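Local coordinates for OsmC family protein (Rhodothermus marinus, PDB 5CML), which hydrolyses carboxyl esters, probably through a serine nucleophile; this chain is the esterase domain of a longer protein with an OsmC domain, at residues R189-V203 / A215-H229. Sequence-based numbering, arbitrary orientation. Where two conformers were deposited one is given.
Sequences RRPLLLFHSPTDQIV and ARHPKSFVSLDQADH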
loop_
_atom_site.group_PDB
_atom_site.type_symbol
_atom_site.label_atom_id
_atom_site.label_comp_id
_atom_site.label_asym_id
_atom_site.label_seq_id
_atom_site.Cartn_x
_atom_site.Cartn_y
_atom_site.Cartn_z
ATOM N N ARG A 189 8.541 14.383 4.453
ATOM C CA ARG A 189 8.010 15.739 4.404
ATOM C C ARG A 189 6.638 15.758 3.737
ATOM O O ARG A 189 6.331 16.631 2.912
ATOM C CB ARG A 189 8.994 16.671 3.680
ATOM C CG ARG A 189 10.300 16.823 4.448
ATOM C CD ARG A 189 11.305 17.779 3.789
ATOM N NE ARG A 189 12.435 18.078 4.676
ATOM C CZ ARG A 189 13.427 17.232 4.950
ATOM N NH1 ARG A 189 14.411 17.597 5.761
ATOM N NH2 ARG A 189 13.450 16.022 4.411
ATOM N N ARG A 190 5.832 14.754 4.077
ATOM C CA ARG A 190 4.440 14.691 3.618
ATOM C C ARG A 190 3.575 14.222 4.771
ATOM O O ARG A 190 4.019 13.464 5.615
ATOM C CB ARG A 190 4.244 13.734 2.424
ATOM C CG ARG A 190 4.909 14.126 1.089
ATOM C CD ARG A 190 4.410 15.478 0.565
ATOM N NE ARG A 190 5.001 15.855 -0.720
ATOM C CZ ARG A 190 6.156 16.505 -0.866
ATOM N NH1 ARG A 190 6.885 16.861 0.192
ATOM N NH2 ARG A 190 6.586 16.804 -2.086
ATOM N N PRO A 191 2.323 14.669 4.805
ATOM C CA PRO A 191 1.415 14.145 5.831
ATOM C C PRO A 191 1.256 12.623 5.759
ATOM O O PRO A 191 1.156 12.023 4.676
ATOM C CB PRO A 191 0.089 14.843 5.516
ATOM C CG PRO A 191 0.451 16.067 4.785
ATOM C CD PRO A 191 1.719 15.760 4.026
ATOM N N LEU A 192 1.211 12.020 6.942
ATOM C CA LEU A 192 1.143 10.576 7.124
ATOM C C LEU A 192 -0.061 10.183 7.973
ATOM O O LEU A 192 -0.316 10.797 9.012
ATOM C CB LEU A 192 2.416 10.088 7.815
ATOM C CG LEU A 192 2.464 8.617 8.240
ATOM C CD1 LEU A 192 2.438 7.698 7.040
ATOM C CD2 LEU A 192 3.684 8.330 9.115
ATOM N N LEU A 193 -0.756 9.141 7.545
ATOM C CA LEU A 193 -1.835 8.535 8.334
ATOM C C LEU A 193 -1.594 7.035 8.456
ATOM O O LEU A 193 -1.535 6.314 7.457
ATOM C CB LEU A 193 -3.210 8.829 7.692
ATOM C CG LEU A 193 -4.399 8.084 8.307
ATOM C CD1 LEU A 193 -4.561 8.420 9.814
ATOM C CD2 LEU A 193 -5.689 8.409 7.545
ATOM N N LEU A 194 -1.401 6.577 9.686
ATOM C CA LEU A 194 -1.198 5.172 9.980
ATOM C C LEU A 194 -2.460 4.541 10.537
ATOM O O LEU A 194 -2.977 5.018 11.539
ATOM C CB LEU A 194 -0.097 5.004 11.029
ATOM C CG LEU A 194 1.277 5.574 10.676
ATOM C CD1 LEU A 194 2.099 5.758 11.946
ATOM C CD2 LEU A 194 1.974 4.642 9.706
ATOM N N PHE A 195 -2.918 3.458 9.922
ATOM C CA PHE A 195 -3.972 2.617 10.484
ATOM C C PHE A 195 -3.357 1.343 10.999
ATOM O O PHE A 195 -2.519 0.759 10.312
ATOM C CB PHE A 195 -5.013 2.215 9.443
ATOM C CG PHE A 195 -5.839 3.340 8.884
ATOM C CD1 PHE A 195 -7.044 3.689 9.465
ATOM C CD2 PHE A 195 -5.455 3.990 7.718
ATOM C CE1 PHE A 195 -7.836 4.698 8.900
ATOM C CE2 PHE A 195 -6.232 4.984 7.168
ATOM C CZ PHE A 195 -7.427 5.337 7.765
ATOM N N HIS A 196 -3.776 0.863 12.173
ATOM C CA HIS A 196 -3.289 -0.415 12.653
ATOM C C HIS A 196 -4.226 -0.965 13.701
ATOM O O HIS A 196 -4.734 -0.216 14.527
ATOM C CB HIS A 196 -1.895 -0.263 13.254
ATOM C CG HIS A 196 -0.999 -1.446 13.054
ATOM N ND1 HIS A 196 0.162 -1.366 12.319
ATOM C CD2 HIS A 196 -1.067 -2.720 13.517
ATOM C CE1 HIS A 196 0.774 -2.539 12.326
ATOM N NE2 HIS A 196 0.051 -3.378 13.047
ATOM N N SER A 197 -4.414 -2.280 13.689
ATOM C CA SER A 197 -5.195 -2.939 14.723
ATOM C C SER A 197 -4.343 -3.351 15.907
ATOM O O SER A 197 -3.303 -3.993 15.735
ATOM C CB SER A 197 -5.862 -4.176 14.183
ATOM O OG SER A 197 -6.469 -4.866 15.239
ATOM N N PRO A 198 -4.803 -3.016 17.116
ATOM C CA PRO A 198 -4.049 -3.469 18.293
ATOM C C PRO A 198 -4.041 -4.986 18.382
ATOM O O PRO A 198 -3.147 -5.529 19.000
ATOM C CB PRO A 198 -4.789 -2.825 19.475
ATOM C CG PRO A 198 -6.035 -2.294 18.951
ATOM C CD PRO A 198 -5.909 -2.113 17.478
ATOM N N THR A 199 -5.009 -5.647 17.753
ATOM C CA THR A 199 -5.113 -7.105 17.822
ATOM C C THR A 199 -4.517 -7.796 16.583
ATOM O O THR A 199 -4.721 -8.989 16.375
ATOM C CB THR A 199 -6.591 -7.557 18.014
ATOM O OG1 THR A 199 -7.395 -7.103 16.926
ATOM C CG2 THR A 199 -7.154 -6.985 19.291
ATOM N N ASP A 200 -3.750 -7.054 15.784
ATOM C CA ASP A 200 -3.064 -7.617 14.625
ATOM C C ASP A 200 -2.087 -8.703 15.069
ATOM O O ASP A 200 -1.202 -8.456 15.888
ATOM C CB ASP A 200 -2.345 -6.492 13.852
ATOM C CG ASP A 200 -1.881 -6.902 12.439
ATOM O OD1 ASP A 200 -1.446 -8.056 12.220
ATOM O OD2 ASP A 200 -1.939 -6.030 11.537
ATOM N N GLN A 201 -2.266 -9.907 14.527
ATOM C CA GLN A 201 -1.451 -11.072 14.894
ATOM C C GLN A 201 -0.254 -11.297 13.975
ATOM O O GLN A 201 0.597 -12.165 14.247
ATOM C CB GLN A 201 -2.314 -12.332 14.887
ATOM C CG GLN A 201 -3.374 -12.359 15.970
ATOM C CD GLN A 201 -4.351 -13.501 15.776
ATOM O OE1 GLN A 201 -5.526 -13.288 15.472
ATOM N NE2 GLN A 201 -3.869 -14.720 15.939
ATOM N N ILE A 202 -0.198 -10.530 12.890
ATOM C CA ILE A 202 0.771 -10.748 11.821
ATOM C C ILE A 202 1.858 -9.697 11.900
ATOM O O ILE A 202 3.041 -10.003 11.859
ATOM C CB ILE A 202 0.079 -10.685 10.439
ATOM C CG1 ILE A 202 -1.066 -11.701 10.378
ATOM C CG2 ILE A 202 1.068 -10.928 9.303
ATOM C CD1 ILE A 202 -0.655 -13.163 10.523
ATOM N N VAL A 203 1.432 -8.441 11.958
ATOM C CA VAL A 203 2.317 -7.304 12.159
ATOM C C VAL A 203 1.849 -6.597 13.423
ATOM O O VAL A 203 0.771 -5.992 13.452
ATOM C CB VAL A 203 2.298 -6.327 10.965
ATOM C CG1 VAL A 203 3.168 -5.128 11.254
ATOM C CG2 VAL A 203 2.737 -7.036 9.667
ATOM N N ALA A 215 8.295 9.431 12.237
ATOM C CA ALA A 215 7.728 10.479 11.420
ATOM C C ALA A 215 7.765 11.839 12.103
ATOM O O ALA A 215 7.930 11.959 13.327
ATOM C CB ALA A 215 6.309 10.127 11.059
ATOM N N ARG A 216 7.616 12.866 11.278
ATOM C CA ARG A 216 7.452 14.230 11.748
ATOM C C ARG A 216 6.025 14.648 11.428
ATOM O O ARG A 216 5.343 14.006 10.620
ATOM C CB ARG A 216 8.472 15.158 11.084
ATOM C CG ARG A 216 9.916 14.798 11.421
ATOM C CD ARG A 216 10.929 15.671 10.690
ATOM N NE ARG A 216 12.294 15.336 11.083
ATOM C CZ ARG A 216 13.357 15.478 10.295
ATOM N NH1 ARG A 216 13.219 15.945 9.056
ATOM N NH2 ARG A 216 14.561 15.147 10.740
ATOM N N HIS A 217 5.568 15.721 12.046
ATOM C CA HIS A 217 4.233 16.204 11.738
ATOM C C HIS A 217 4.164 16.768 10.328
ATOM O O HIS A 217 5.183 17.256 9.811
ATOM C CB HIS A 217 3.785 17.241 12.750
ATOM C CG HIS A 217 3.304 16.618 14.012
ATOM N ND1 HIS A 217 2.053 16.053 14.117
ATOM C CD2 HIS A 217 3.932 16.381 15.184
ATOM C CE1 HIS A 217 1.916 15.529 15.323
ATOM N NE2 HIS A 217 3.046 15.704 15.986
ATOM N N PRO A 218 2.969 16.680 9.696
ATOM C CA PRO A 218 1.765 16.070 10.279
ATOM C C PRO A 218 1.803 14.552 10.249
ATOM O O PRO A 218 2.095 13.932 9.215
ATOM C CB PRO A 218 0.625 16.581 9.395
ATOM C CG PRO A 218 1.244 17.538 8.450
ATOM C CD PRO A 218 2.673 17.337 8.414
ATOM N N LYS A 219 1.526 13.961 11.395
ATOM C CA LYS A 219 1.417 12.518 11.501
ATOM C C LYS A 219 0.232 12.161 12.370
ATOM O O LYS A 219 -0.018 12.831 13.374
ATOM C CB LYS A 219 2.705 11.919 12.062
ATOM C CG LYS A 219 3.198 12.589 13.344
ATOM C CD LYS A 219 4.466 11.905 13.868
ATOM C CE LYS A 219 5.035 12.602 15.097
ATOM N NZ LYS A 219 6.315 11.994 15.610
ATOM N N SER A 220 -0.490 11.120 11.941
ATOM C CA SER A 220 -1.741 10.688 12.541
ATOM C C SER A 220 -1.801 9.169 12.649
ATOM O O SER A 220 -1.126 8.443 11.902
ATOM C CB SER A 220 -2.932 11.186 11.720
ATOM O OG SER A 220 -2.900 12.602 11.578
ATOM N N PHE A 221 -2.622 8.706 13.587
ATOM C CA PHE A 221 -2.807 7.288 13.838
ATOM C C PHE A 221 -4.273 6.993 14.134
ATOM O O PHE A 221 -4.858 7.649 14.972
ATOM C CB PHE A 221 -1.967 6.798 15.038
ATOM C CG PHE A 221 -2.321 5.409 15.441
ATOM C CD1 PHE A 221 -1.829 4.335 14.726
ATOM C CD2 PHE A 221 -3.221 5.166 16.469
ATOM C CE1 PHE A 221 -2.202 3.046 15.042
ATOM C CE2 PHE A 221 -3.604 3.884 16.786
ATOM C CZ PHE A 221 -3.108 2.820 16.083
ATOM N N VAL A 222 -4.836 6.000 13.455
ATOM C CA VAL A 222 -6.197 5.546 13.723
ATOM C C VAL A 222 -6.190 4.065 14.082
ATOM O O VAL A 222 -5.667 3.213 13.344
ATOM C CB VAL A 222 -7.119 5.824 12.504
ATOM C CG1 VAL A 222 -8.506 5.121 12.645
ATOM C CG2 VAL A 222 -7.271 7.310 12.359
ATOM N N SER A 223 -6.758 3.776 15.244
ATOM C CA SER A 223 -6.873 2.421 15.732
ATOM C C SER A 223 -7.968 1.621 15.026
ATOM O O SER A 223 -9.106 2.107 14.860
ATOM C CB SER A 223 -7.146 2.446 17.240
ATOM O OG SER A 223 -7.348 1.144 17.730
ATOM N N LEU A 224 -7.645 0.390 14.637
ATOM C CA LEU A 224 -8.642 -0.513 14.027
ATOM C C LEU A 224 -9.266 -1.508 15.032
ATOM O O LEU A 224 -9.867 -2.501 14.636
ATOM C CB LEU A 224 -8.014 -1.285 12.859
ATOM C CG LEU A 224 -7.468 -0.414 11.731
ATOM C CD1 LEU A 224 -6.919 -1.243 10.560
ATOM C CD2 LEU A 224 -8.560 0.527 11.253
ATOM N N ASP A 225 -9.140 -1.206 16.319
ATOM C CA ASP A 225 -9.817 -1.946 17.407
ATOM C C ASP A 225 -9.608 -3.474 17.333
ATOM O O ASP A 225 -8.532 -3.959 17.706
ATOM C CB ASP A 225 -11.305 -1.579 17.402
ATOM C CG ASP A 225 -12.035 -2.059 18.630
ATOM O OD1 ASP A 225 -11.371 -2.523 19.599
ATOM O OD2 ASP A 225 -13.284 -1.936 18.632
ATOM N N GLN A 226 -10.595 -4.226 16.851
ATOM C CA GLN A 226 -10.526 -5.699 16.847
ATOM C C GLN A 226 -10.298 -6.297 15.452
ATOM O O GLN A 226 -10.478 -7.490 15.236
ATOM C CB GLN A 226 -11.819 -6.294 17.423
ATOM C CG GLN A 226 -12.141 -5.911 18.860
ATOM C CD GLN A 226 -11.128 -6.437 19.859
ATOM O OE1 GLN A 226 -10.582 -5.681 20.660
ATOM N NE2 GLN A 226 -10.883 -7.740 19.827
ATOM N N ALA A 227 -9.928 -5.466 14.497
ATOM C CA ALA A 227 -9.711 -5.936 13.137
ATOM C C ALA A 227 -8.511 -6.878 13.050
ATOM O O ALA A 227 -7.578 -6.821 13.874
ATOM C CB ALA A 227 -9.512 -4.762 12.209
ATOM N N ASP A 228 -8.540 -7.760 12.054
ATOM C CA ASP A 228 -7.369 -8.563 11.773
ATOM C C ASP A 228 -6.548 -7.926 10.654
ATOM O O ASP A 228 -6.924 -6.905 10.083
ATOM C CB ASP A 228 -7.755 -10.008 11.449
ATOM C CG ASP A 228 -8.685 -10.145 10.263
ATOM O OD1 ASP A 228 -8.940 -9.166 9.559
ATOM O OD2 ASP A 228 -9.182 -11.274 10.051
ATOM N N HIS A 229 -5.373 -8.483 10.435
ATOM C CA HIS A 229 -4.403 -7.916 9.504
ATOM C C HIS A 229 -4.963 -7.727 8.094
ATOM O O HIS A 229 -4.649 -6.746 7.411
ATOM C CB HIS A 229 -3.174 -8.823 9.478
ATOM C CG HIS A 229 -2.031 -8.273 8.685
ATOM N ND1 HIS A 229 -1.355 -7.133 9.051
ATOM C CD2 HIS A 229 -1.463 -8.697 7.527
ATOM C CE1 HIS A 229 -0.416 -6.876 8.154
ATOM N NE2 HIS A 229 -0.451 -7.817 7.225
HETATM O O HOH W 1 4.880 12.957 8.056
HETATM O O HOH W 2 -1.170 13.448 9.789
HETATM O O HOH W 3 -8.609 -9.297 15.472
HETATM O O HOH W 4 -4.497 -10.558 12.515
#
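Strands 192-196 and 219-223 are the last two parallel strands of the alpha/beta-hydrolase sheet, joined through helix 206-214 in a beta-alpha-beta crossover. Strand 219-223 is one of the sheet's two edge strands within this chain. L192, L194 and H196 each use both N and O, pairing with P218, S220, V222 and L224; V222 N gives to L194 O at 2.8 Å. On the face toward helix 234-252, F195 CD1 lies 3.7 Å from V222 CB, and L193 CD1 reaches V222 CG2. On the other face, H196 CB meets the F221 ring at its edge, 3.8 Å from CE1. Beyond the strands, the turns 197-200 and 224-227 are tied by S197 OG, which donates to A227 O at 2.6 Å. D200 closes the first turn and H229 follows the second. With S109, on a probable nucleophile elbow, they probably form the catalytic triad; H229 NE2 is hydrogen-bonded to S109 OG. With CG anti to the backbone N (chi1 -173°), H229 turns its ring edge to the D200 carboxylate, the planes 57° apart. I202 CB packs over one ring face. D200 OD1 accepts from I202 N and V203 N, which should fix the carboxylate's rotation. D200 OD2 lies close to the H229 ring plane and takes the ND1 proton on its syn lone pair at 2.8 Å.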